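Local coordinates for protein phospho-furanose lactonase (Mycoplasma synoviae, PDB 3OVG) that hydrolyses phosphorylated furanose lactones such as D-xylono-1,4-lactone 5-phosphate and L-arabino-1,4-lactone 5-phosphate, using two zinc ions in each subunit, at residues 7-11 / 12-16; 171-174 / 175-179; 225-228 / 229-233; 316-320 / 321-325. All coordinates share one frame; numbering follows the deposited sequence.

Contact 1 of 4, residues 7-11 / 12-16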
loop_
_atom_site.group_PDB
_atom_site.type_symbol
_atom_site.label_atom_id
_atom_site.label_comp_id
_atom_site.label_asym_id
_atom_site.label_seq_id
_atom_site.Cartn_x
_atom_site.Cartn_y
_atom_site.Cartn_z
ATOM N N PHE A 7 47.053 -10.174 14.239
ATOM C CA PHE A 7 46.249 -9.086 14.765
ATOM C C PHE A 7 44.847 -9.021 14.166
ATOM O O PHE A 7 44.584 -9.592 13.102
ATOM C CB PHE A 7 46.966 -7.752 14.566
ATOM C CG PHE A 7 47.034 -7.309 13.135
ATOM C CD1 PHE A 7 46.021 -6.538 12.587
ATOM C CD2 PHE A 7 48.113 -7.681 12.333
ATOM C CE1 PHE A 7 46.101 -6.100 11.246
ATOM C CE2 PHE A 7 48.198 -7.271 11.014
ATOM C CZ PHE A 7 47.194 -6.487 10.466
ATOM N N ALA A 8 43.955 -8.334 14.873
ATOM C CA ALA A 8 42.673 -7.902 14.324
ATOM C C ALA A 8 42.728 -6.382 14.259
ATOM O O ALA A 8 43.440 -5.737 15.027
ATOM C CB ALA A 8 41.528 -8.358 15.205
ATOM N N ARG A 9 41.961 -5.801 13.360
ATOM C CA ARG A 9 42.050 -4.357 13.172
ATOM C C ARG A 9 40.796 -3.681 13.737
ATOM O O ARG A 9 39.742 -3.747 13.113
ATOM C CB ARG A 9 42.208 -4.039 11.678
ATOM C CG ARG A 9 42.151 -2.553 11.347
ATOM C CD ARG A 9 42.966 -2.261 10.097
ATOM N NE ARG A 9 44.370 -2.624 10.270
ATOM C CZ ARG A 9 45.233 -2.828 9.267
ATOM N NH1 ARG A 9 44.854 -2.723 7.998
ATOM N NH2 ARG A 9 46.480 -3.170 9.535
ATOM N N THR A 10 40.895 -3.063 14.920
ATOM C CA THR A 10 39.756 -2.384 15.522
ATOM C C THR A 10 39.797 -0.919 15.169
ATOM O O THR A 10 40.796 -0.430 14.610
ATOM C CB THR A 10 39.687 -2.499 17.084
ATOM O OG1 THR A 10 40.631 -1.610 17.693
ATOM C CG2 THR A 10 39.939 -3.903 17.539
ATOM N N VAL A 11 38.707 -0.224 15.485
ATOM C CA VAL A 11 38.603 1.204 15.196
ATOM C C VAL A 11 39.625 1.974 16.001
ATOM O O VAL A 11 40.069 3.018 15.597
ATOM C CB VAL A 11 37.155 1.749 15.423
ATOM C CG1 VAL A 11 36.188 1.006 14.483
ATOM C CG2 VAL A 11 36.735 1.611 16.914
ATOM N N LEU A 12 40.065 1.416 17.114
ATOM C CA LEU A 12 41.064 2.124 17.904
ATOM C C LEU A 12 42.463 1.609 17.628
ATOM O O LEU A 12 43.396 2.015 18.302
ATOM C CB LEU A 12 40.763 2.001 19.390
ATOM C CG LEU A 12 39.896 3.072 20.071
ATOM C CD1 LEU A 12 39.162 4.007 19.114
ATOM C CD2 LEU A 12 38.950 2.417 21.066
ATOM N N GLY A 13 42.622 0.721 16.643
ATOM C CA GLY A 13 43.947 0.175 16.358
ATOM C C GLY A 13 44.052 -1.350 16.325
ATOM O O GLY A 13 43.136 -2.073 16.756
ATOM N N ASP A 14 45.166 -1.841 15.787
ATOM C CA ASP A 14 45.362 -3.262 15.654
ATOM C C ASP A 14 45.616 -3.797 17.035
ATOM O O ASP A 14 46.319 -3.165 17.819
ATOM C CB ASP A 14 46.552 -3.534 14.740
ATOM C CG ASP A 14 46.263 -3.153 13.289
ATOM O OD1 ASP A 14 45.114 -2.734 12.996
ATOM O OD2 ASP A 14 47.169 -3.261 12.438
ATOM N N ILE A 15 45.017 -4.937 17.364
ATOM C CA ILE A 15 45.302 -5.596 18.626
ATOM C C ILE A 15 45.706 -7.042 18.396
ATOM O O ILE A 15 45.318 -7.642 17.406
ATOM C CB ILE A 15 44.067 -5.637 19.558
ATOM C CG1 ILE A 15 42.965 -6.488 18.934
ATOM C CG2 ILE A 15 43.570 -4.232 19.842
ATOM C CD1 ILE A 15 41.730 -6.573 19.800
ATOM N N PRO A 16 46.465 -7.624 19.333
ATOM C CA PRO A 16 46.741 -9.064 19.191
ATOM C C PRO A 16 45.425 -9.829 19.231
ATOM O O PRO A 16 44.528 -9.470 19.992
ATOM C CB PRO A 16 47.570 -9.412 20.439
ATOM C CG PRO A 16 48.059 -8.097 20.993
ATOM C CD PRO A 16 47.059 -7.026 20.541
#

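Contact 2 of 4, residues 171-174 / 175-179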
loop_
_atom_site.group_PDB
_atom_site.type_symbol
_atom_site.label_atom_id
_atom_site.label_comp_id
_atom_site.label_asym_id
_atom_site.label_seq_id
_atom_site.Cartn_x
_atom_site.Cartn_y
_atom_site.Cartn_z
ATOM N N LEU A 171 31.252 -9.347 -4.475
ATOM C CA LEU A 171 32.025 -10.492 -3.973
ATOM C C LEU A 171 33.462 -10.430 -4.481
ATOM O O LEU A 171 34.400 -10.714 -3.754
ATOM C CB LEU A 171 31.374 -11.852 -4.356
ATOM C CG LEU A 171 30.077 -12.198 -3.606
ATOM C CD1 LEU A 171 29.413 -13.419 -4.215
ATOM C CD2 LEU A 171 30.375 -12.455 -2.145
ATOM N N GLU A 172 33.635 -10.036 -5.735
ATOM C CA GLU A 172 34.965 -9.910 -6.314
ATOM C C GLU A 172 35.683 -8.772 -5.580
ATOM O O GLU A 172 36.858 -8.864 -5.243
ATOM C CB GLU A 172 34.905 -9.630 -7.836
ATOM C CG GLU A 172 36.294 -9.316 -8.409
ATOM C CD GLU A 172 36.347 -9.260 -9.923
ATOM O OE1 GLU A 172 35.396 -9.685 -10.591
ATOM O OE2 GLU A 172 37.360 -8.774 -10.447
ATOM N N VAL A 173 34.965 -7.694 -5.316
ATOM C CA VAL A 173 35.573 -6.589 -4.599
ATOM C C VAL A 173 36.037 -7.077 -3.205
ATOM O O VAL A 173 37.148 -6.783 -2.761
ATOM C CB VAL A 173 34.612 -5.389 -4.490
ATOM C CG1 VAL A 173 35.089 -4.433 -3.377
ATOM C CG2 VAL A 173 34.492 -4.657 -5.849
ATOM N N ALA A 174 35.208 -7.871 -2.540
ATOM C CA ALA A 174 35.560 -8.361 -1.209
ATOM C C ALA A 174 36.787 -9.282 -1.287
ATOM O O ALA A 174 37.723 -9.155 -0.514
ATOM C CB ALA A 174 34.391 -9.103 -0.623
ATOM N N ALA A 175 36.772 -10.220 -2.223
ATOM C CA ALA A 175 37.878 -11.174 -2.363
ATOM C C ALA A 175 39.180 -10.437 -2.665
ATOM O O ALA A 175 40.220 -10.729 -2.072
ATOM C CB ALA A 175 37.564 -12.237 -3.445
ATOM N N ARG A 176 39.119 -9.460 -3.562
ATOM C CA ARG A 176 40.349 -8.742 -3.949
ATOM C C ARG A 176 40.934 -7.873 -2.810
ATOM O O ARG A 176 42.145 -7.805 -2.600
ATOM C CB ARG A 176 40.098 -7.923 -5.227
ATOM C CG ARG A 176 39.953 -8.825 -6.486
ATOM C CD ARG A 176 39.432 -8.098 -7.729
ATOM N NE ARG A 176 40.343 -7.084 -8.259
ATOM C CZ ARG A 176 40.269 -6.591 -9.498
ATOM N NH1 ARG A 176 39.337 -7.037 -10.337
ATOM N NH2 ARG A 176 41.135 -5.662 -9.913
ATOM N N THR A 177 40.057 -7.208 -2.080
ATOM C CA THR A 177 40.453 -6.400 -0.922
ATOM C C THR A 177 41.027 -7.300 0.157
ATOM O O THR A 177 42.023 -6.962 0.820
ATOM C CB THR A 177 39.233 -5.639 -0.371
ATOM O OG1 THR A 177 38.703 -4.826 -1.417
ATOM C CG2 THR A 177 39.601 -4.713 0.807
ATOM N N SER A 178 40.407 -8.458 0.342
ATOM C CA SER A 178 40.857 -9.375 1.387
ATOM C C SER A 178 42.250 -9.937 0.998
ATOM O O SER A 178 43.193 -9.956 1.783
ATOM C CB SER A 178 39.842 -10.513 1.578
ATOM O OG SER A 178 40.351 -11.494 2.471
ATOM N N ILE A 179 42.382 -10.360 -0.239
ATOM C CA ILE A 179 43.667 -10.849 -0.721
ATOM C C ILE A 179 44.748 -9.785 -0.593
ATOM O O ILE A 179 45.848 -10.063 -0.117
ATOM C CB ILE A 179 43.534 -11.288 -2.171
ATOM C CG1 ILE A 179 42.783 -12.630 -2.218
ATOM C CG2 ILE A 179 44.925 -11.338 -2.875
ATOM C CD1 ILE A 179 42.157 -12.877 -3.570
#

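Contact 3 of 4, residues 225-228 / 229-233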
loop_
_atom_site.group_PDB
_atom_site.type_symbol
_atom_site.label_atom_id
_atom_site.label_comp_id
_atom_site.label_asym_id
_atom_site.label_seq_id
_atom_site.Cartn_x
_atom_site.Cartn_y
_atom_site.Cartn_z
ATOM N N TYR A 225 22.526 -28.850 4.613
ATOM C CA TYR A 225 23.092 -27.733 3.874
ATOM C C TYR A 225 24.234 -27.092 4.671
ATOM O O TYR A 225 25.260 -26.772 4.103
ATOM C CB TYR A 225 21.988 -26.705 3.553
ATOM C CG TYR A 225 22.424 -25.556 2.631
ATOM C CD1 TYR A 225 22.959 -25.817 1.370
ATOM C CD2 TYR A 225 22.274 -24.220 3.024
ATOM C CE1 TYR A 225 23.364 -24.778 0.523
ATOM C CE2 TYR A 225 22.673 -23.176 2.199
ATOM C CZ TYR A 225 23.208 -23.457 0.940
ATOM O OH TYR A 225 23.576 -22.419 0.101
ATOM N N TYR A 226 24.048 -26.899 5.983
ATOM C CA TYR A 226 25.063 -26.270 6.825
ATOM C C TYR A 226 26.350 -27.092 6.712
ATOM O O TYR A 226 27.467 -26.586 6.505
ATOM C CB TYR A 226 24.644 -26.268 8.317
ATOM C CG TYR A 226 23.506 -25.356 8.683
ATOM C CD1 TYR A 226 23.000 -24.425 7.783
ATOM C CD2 TYR A 226 22.959 -25.393 9.971
ATOM C CE1 TYR A 226 21.949 -23.583 8.150
ATOM C CE2 TYR A 226 21.917 -24.565 10.335
ATOM C CZ TYR A 226 21.422 -23.660 9.434
ATOM O OH TYR A 226 20.396 -22.825 9.822
ATOM N N GLU A 227 26.149 -28.391 6.843
ATOM C CA GLU A 227 27.234 -29.327 6.866
ATOM C C GLU A 227 27.958 -29.360 5.510
ATOM O O GLU A 227 29.202 -29.370 5.460
ATOM C CB GLU A 227 26.682 -30.713 7.258
ATOM C CG GLU A 227 27.695 -31.796 7.131
ATOM C CD GLU A 227 27.099 -33.150 7.551
ATOM O OE1 GLU A 227 25.863 -33.325 7.413
ATOM O OE2 GLU A 227 27.880 -34.011 7.998
ATOM N N LYS A 228 27.166 -29.355 4.434
ATOM C CA LYS A 228 27.667 -29.347 3.062
ATOM C C LYS A 228 28.569 -28.138 2.817
ATOM O O LYS A 228 29.666 -28.255 2.228
ATOM C CB LYS A 228 26.507 -29.309 2.053
ATOM C CG LYS A 228 26.949 -29.426 0.556
ATOM C CD LYS A 228 25.740 -29.285 -0.397
ATOM C CE LYS A 228 26.057 -29.582 -1.864
ATOM N NZ LYS A 228 26.744 -30.906 -2.052
ATOM N N VAL A 229 28.095 -26.977 3.246
ATOM C CA VAL A 229 28.819 -25.729 2.991
ATOM C C VAL A 229 30.160 -25.757 3.701
ATOM O O VAL A 229 31.199 -25.535 3.092
ATOM C CB VAL A 229 28.044 -24.501 3.466
ATOM C CG1 VAL A 229 28.920 -23.260 3.358
ATOM C CG2 VAL A 229 26.759 -24.350 2.651
ATOM N N ILE A 230 30.132 -26.064 4.988
ATOM C CA ILE A 230 31.355 -26.142 5.762
ATOM C C ILE A 230 32.345 -27.159 5.176
ATOM O O ILE A 230 33.524 -26.829 4.948
ATOM C CB ILE A 230 31.070 -26.420 7.249
ATOM C CG1 ILE A 230 30.371 -25.194 7.868
ATOM C CG2 ILE A 230 32.363 -26.759 7.982
ATOM C CD1 ILE A 230 29.671 -25.448 9.177
ATOM N N LYS A 231 31.857 -28.368 4.928
ATOM C CA LYS A 231 32.710 -29.448 4.466
ATOM C C LYS A 231 33.240 -29.254 3.042
ATOM O O LYS A 231 34.369 -29.624 2.773
ATOM C CB LYS A 231 31.991 -30.788 4.568
ATOM C CG LYS A 231 32.088 -31.403 5.944
ATOM C CD LYS A 231 31.132 -32.554 6.100
ATOM C CE LYS A 231 31.461 -33.331 7.385
ATOM N NZ LYS A 231 30.622 -34.577 7.512
ATOM N N GLU A 232 32.458 -28.650 2.147
ATOM C CA GLU A 232 32.933 -28.447 0.777
ATOM C C GLU A 232 33.823 -27.216 0.623
ATOM O O GLU A 232 34.624 -27.137 -0.315
ATOM C CB GLU A 232 31.757 -28.394 -0.225
ATOM C CG GLU A 232 30.967 -29.736 -0.272
ATOM C CD GLU A 232 29.963 -29.821 -1.445
ATOM O OE1 GLU A 232 29.890 -28.859 -2.245
ATOM O OE2 GLU A 232 29.248 -30.858 -1.544
ATOM N N THR A 233 33.711 -26.258 1.530
ATOM C CA THR A 233 34.422 -24.984 1.334
ATOM C C THR A 233 35.332 -24.542 2.479
ATOM O O THR A 233 36.321 -23.826 2.261
ATOM C CB THR A 233 33.450 -23.844 1.005
ATOM O OG1 THR A 233 32.692 -23.483 2.185
ATOM C CG2 THR A 233 32.504 -24.281 -0.133
#

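Contact 4 of 4, residues 316-320 / 321-325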
loop_
_atom_site.group_PDB
_atom_site.type_symbol
_atom_site.label_atom_id
_atom_site.label_comp_id
_atom_site.label_asym_id
_atom_site.label_seq_id
_atom_site.Cartn_x
_atom_site.Cartn_y
_atom_site.Cartn_z
ATOM N N ILE A 316 31.394 -24.321 22.799
ATOM C CA ILE A 316 30.951 -22.961 23.049
ATOM C C ILE A 316 32.144 -22.006 23.074
ATOM O O ILE A 316 32.074 -20.911 22.491
ATOM C CB ILE A 316 30.084 -22.846 24.336
ATOM C CG1 ILE A 316 28.747 -23.573 24.127
ATOM C CG2 ILE A 316 29.836 -21.381 24.674
ATOM C CD1 ILE A 316 27.783 -23.442 25.308
ATOM N N PHE A 317 33.246 -22.439 23.716
ATOM C CA PHE A 317 34.485 -21.653 23.750
ATOM C C PHE A 317 35.054 -21.377 22.346
ATOM O O PHE A 317 35.482 -20.253 22.058
ATOM C CB PHE A 317 35.585 -22.303 24.630
ATOM C CG PHE A 317 36.728 -21.361 24.955
ATOM C CD1 PHE A 317 36.598 -20.415 25.957
ATOM C CD2 PHE A 317 37.901 -21.392 24.230
ATOM C CE1 PHE A 317 37.641 -19.532 26.257
ATOM C CE2 PHE A 317 38.949 -20.501 24.504
ATOM C CZ PHE A 317 38.815 -19.576 25.534
ATOM N N ASP A 318 35.106 -22.413 21.514
ATOM C CA ASP A 318 35.518 -22.247 20.135
ATOM C C ASP A 318 34.599 -21.258 19.436
ATOM O O ASP A 318 35.077 -20.345 18.760
ATOM C CB ASP A 318 35.480 -23.566 19.373
ATOM C CG ASP A 318 36.628 -24.491 19.749
ATOM O OD1 ASP A 318 37.654 -24.017 20.278
ATOM O OD2 ASP A 318 36.497 -25.684 19.474
ATOM N N ILE A 319 33.294 -21.431 19.608
ATOM C CA ILE A 319 32.328 -20.556 18.946
ATOM C C ILE A 319 32.473 -19.058 19.301
ATOM O O ILE A 319 32.386 -18.191 18.434
ATOM C CB ILE A 319 30.896 -21.013 19.219
ATOM C CG1 ILE A 319 30.601 -22.302 18.455
ATOM C CG2 ILE A 319 29.927 -19.928 18.816
ATOM C CD1 ILE A 319 29.299 -23.002 18.905
ATOM N N LEU A 320 32.682 -18.757 20.576
ATOM C CA LEU A 320 32.735 -17.378 21.043
ATOM C C LEU A 320 34.148 -16.779 20.984
ATOM O O LEU A 320 34.284 -15.565 20.844
ATOM C CB LEU A 320 32.197 -17.262 22.489
ATOM C CG LEU A 320 30.737 -17.676 22.753
ATOM C CD1 LEU A 320 30.459 -17.706 24.228
ATOM C CD2 LEU A 320 29.776 -16.707 22.053
ATOM N N VAL A 321 35.182 -17.613 21.148
ATOM C CA VAL A 321 36.553 -17.108 21.365
ATOM C C VAL A 321 37.564 -17.567 20.335
ATOM O O VAL A 321 38.191 -16.743 19.677
ATOM C CB VAL A 321 37.072 -17.492 22.763
ATOM C CG1 VAL A 321 38.444 -16.882 23.020
ATOM C CG2 VAL A 321 36.096 -17.027 23.796
ATOM N N ASN A 322 37.723 -18.881 20.208
ATOM C CA ASN A 322 38.696 -19.465 19.281
ATOM C C ASN A 322 38.415 -19.264 17.779
ATOM O O ASN A 322 39.322 -18.928 17.001
ATOM C CB ASN A 322 38.948 -20.957 19.591
ATOM C CG ASN A 322 39.745 -21.165 20.885
ATOM O OD1 ASN A 322 40.576 -20.337 21.255
ATOM N ND2 ASN A 322 39.478 -22.267 21.582
ATOM N N ASN A 323 37.170 -19.454 17.370
ATOM C CA ASN A 323 36.823 -19.296 15.961
ATOM C C ASN A 323 36.974 -17.831 15.527
ATOM O O ASN A 323 37.576 -17.543 14.492
ATOM C CB ASN A 323 35.431 -19.852 15.684
ATOM C CG ASN A 323 35.314 -21.350 16.042
ATOM O OD1 ASN A 323 34.202 -21.920 16.067
ATOM N ND2 ASN A 323 36.442 -21.977 16.335
ATOM N N PRO A 324 36.472 -16.890 16.339
ATOM C CA PRO A 324 36.680 -15.495 15.912
ATOM C C PRO A 324 38.153 -15.058 15.915
ATOM O O PRO A 324 38.558 -14.211 15.092
ATOM C CB PRO A 324 35.860 -14.682 16.920
ATOM C CG PRO A 324 34.875 -15.657 17.507
ATOM C CD PRO A 324 35.592 -16.998 17.515
ATOM N N LYS A 325 38.940 -15.632 16.830
ATOM C CA LYS A 325 40.363 -15.357 16.902
ATOM C C LYS A 325 41.032 -15.767 15.589
ATOM O O LYS A 325 41.932 -15.076 15.069
ATOM C CB LYS A 325 40.982 -16.096 18.104
ATOM C CG LYS A 325 42.472 -15.959 18.238
ATOM C CD LYS A 325 42.899 -16.018 19.731
ATOM C CE LYS A 325 43.060 -17.424 20.250
ATOM N NZ LYS A 325 44.505 -17.866 20.180
#

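Contact 1 of 4, residues 7-11 / 12-16
Arg9 reaches across to Asp14 on the neighbouring strand, and its side chain meets that residue along nearly its whole length. Arg9 CB and CG both pass Asp14 OD1 at 3.4 Å, CD follows a little farther off, and the bend at chi3 (-60°) turns the edge of the guanidinium to the carboxylate, 11° from its plane. Arg9 NE bonds Asp14 OD1 at 2.8 Å and Arg9 NH2 bonds Asp14 OD2 at 3.0 Å, each to a syn lone pair and both nearly straight. NH1, turned from the acid, makes a weak hydrogen bond to Ile130 O. This side-on salt bridge fixes the rotation of both groups. The Phe7 ring lies almost parallel to the carboxylate, with Asp14 OD2 over one face, 3.3 Å from Phe7 CE1.

On the other face of the sheet, Thr10 CG2 packs on Ile15 CD1. Thr10 OG1 donates to Gly13 O at 2.7 Å, in the carbonyl plane, and accepts from Leu12 N; Gly13 O also takes the bond of Thr10 N. Paired backbone bonds between Ala8 and Ile15, with the type I turn from Thr10 to Gly13, make this a two-stranded antiparallel beta hairpin, away from the zinc site.

Contact 2 of 4, residues 171-174 / 175-179
Glu172 and Arg176, one turn apart on the helix 165-181, form an i to i+4 salt bridge on one of the outer helices of a TIM-barrel hydrolase. The two side chains run side by side in the same direction. Glu172 is extended, CG anti to the backbone N (chi1 173°), which carries its carboxylate alongside the arginine. Arg176 first lays its aliphatic part along the glutamate, CD resting 3.4 Å from Glu172 CG, and then bends at chi3. That bend brings Arg176 NH1 to Glu172 OE2 at 2.6 Å. OE2 is met on its anti side, while the oxygen lies in the guanidinium plane at the edge; the N-H...O angle is 147°, a bent hydrogen bond. The other carboxylate oxygen, OE1, forms a salt bridge with Lys349, so the buried acid is shared between two cations, which would be expected to favour its ionised form.

Ala175 is also closely packed: it sets CB 3.5 Å from Leu171 O, and its small side chain meets Phe205 of the helix 195-205. Farther along, Val173 and Thr177 touch Cys126 of the helix 119-131. The hydroxyl of Thr177 is satisfied within the helix: OG1 donates to Val173 O at 2.8 Å, and Thr177 N reaches the same oxygen from the opposite face of the carbonyl plane at 3.0 Å.

Contact 3 of 4, residues 225-228 / 229-233
The Tyr225 ring carries Val229 CG2 over the centre of one face, 4.0 Å from the centroid and 12° off the normal, a CH-pi contact one turn along the helix 223-233. This helix is the crossover of a beta-alpha-beta unit, between the strands 212-215 and 236-239 of the barrel. Tyr225 has CG anti to the backbone N, a torsion that swings the ring over the valine, and its hydroxyl is bonded to Leu196 N. Arg301 of a second subunit packs on both Tyr225 and Lys228. The other flat group, Tyr226, packs on Leu237 and Phe239 of the strand 236-239: its ring meets that of Phe239 at a steep tilt, and its OH bonds Leu217 O.

Two i to i+4 salt bridges differ in how the acid is used. Glu227 and Lys231 run side by side, Lys231 CD 3.7 Å from Glu227 CG, and Lys231 NZ meets Glu227 OE2 at 2.8 Å on the anti side of the carboxylate. Glu227 OE1 is held by the hydroxyl of Tyr259, so both oxygens have partners. Lys228 instead crosses Glu232 at a slant. Its chain stays extended until the last torsion, where a bend (chi4 52°) folds the amine back toward the acid. Lys228 NZ thereby comes within 2.6 Å of Glu232 OE2, approaching on the syn side but 34° out of the carboxylate plane.

Contact 4 of 4, residues 316-320 / 321-325
Phe317 lays its ring over Val321, whose CB stands 3.9 Å from the centroid and 13° off the normal in a CH-pi contact; Val321 CG1 touches Phe317 CZ at 3.7 Å. The ring is exposed and marks the solvent side of the contact. At its edge, in the ring plane, comes Asn322 ND2, with the amide turned 75° from the ring. Asn322 ND2 also gives a nearly straight bond to Asp318 OD1 at 2.8 Å, met almost along the C-O axis. Lys267 also pairs with that oxygen and Gln266 holds OD2.

The tight part lies on the inner side. Pro324 wedges its ring against the preceding turn, CG 3.4 Å from Leu320 O and CD 3.5 Å from Ile319 O, and its side chain also packs on Thr23, Cys25 and Thr270 of the barrel strands. Leu320 and Ile319 pack beside it on Ile22 and Ile269. Pro324 has no N-H to give to the turn before, and just ahead of it the helix widens: Phe317 O is shared by Val321 N and Asn322 N, and Asn323 N bonds Asp318 O, five residues back, at 2.7 Å. The arrangement is a pi-type turn before a proline kink, in a helix packed against the strands of a TIM barrel.

How the contacts relate
All four contacts are local, and none touches another; they follow one another along the chain and sample different parts of its fold. Contacts 2, 3 and 4 lie on helices around the TIM barrel, whereas contact 1 is a hairpin near the start of the chain. Its nearest atoms are about 6 Å from contact 4 and about 20 Å from contact 3. The helical contacts lie round the zinc site at some distance: the side chain of Leu171 in contact 2 is about 9 Å from that of the zinc ligand His188, Tyr226 in contact 3 about 9 Å from His216, and Pro324 in contact 4 about 11 Å from His26. Contact 3 alone meets another subunit.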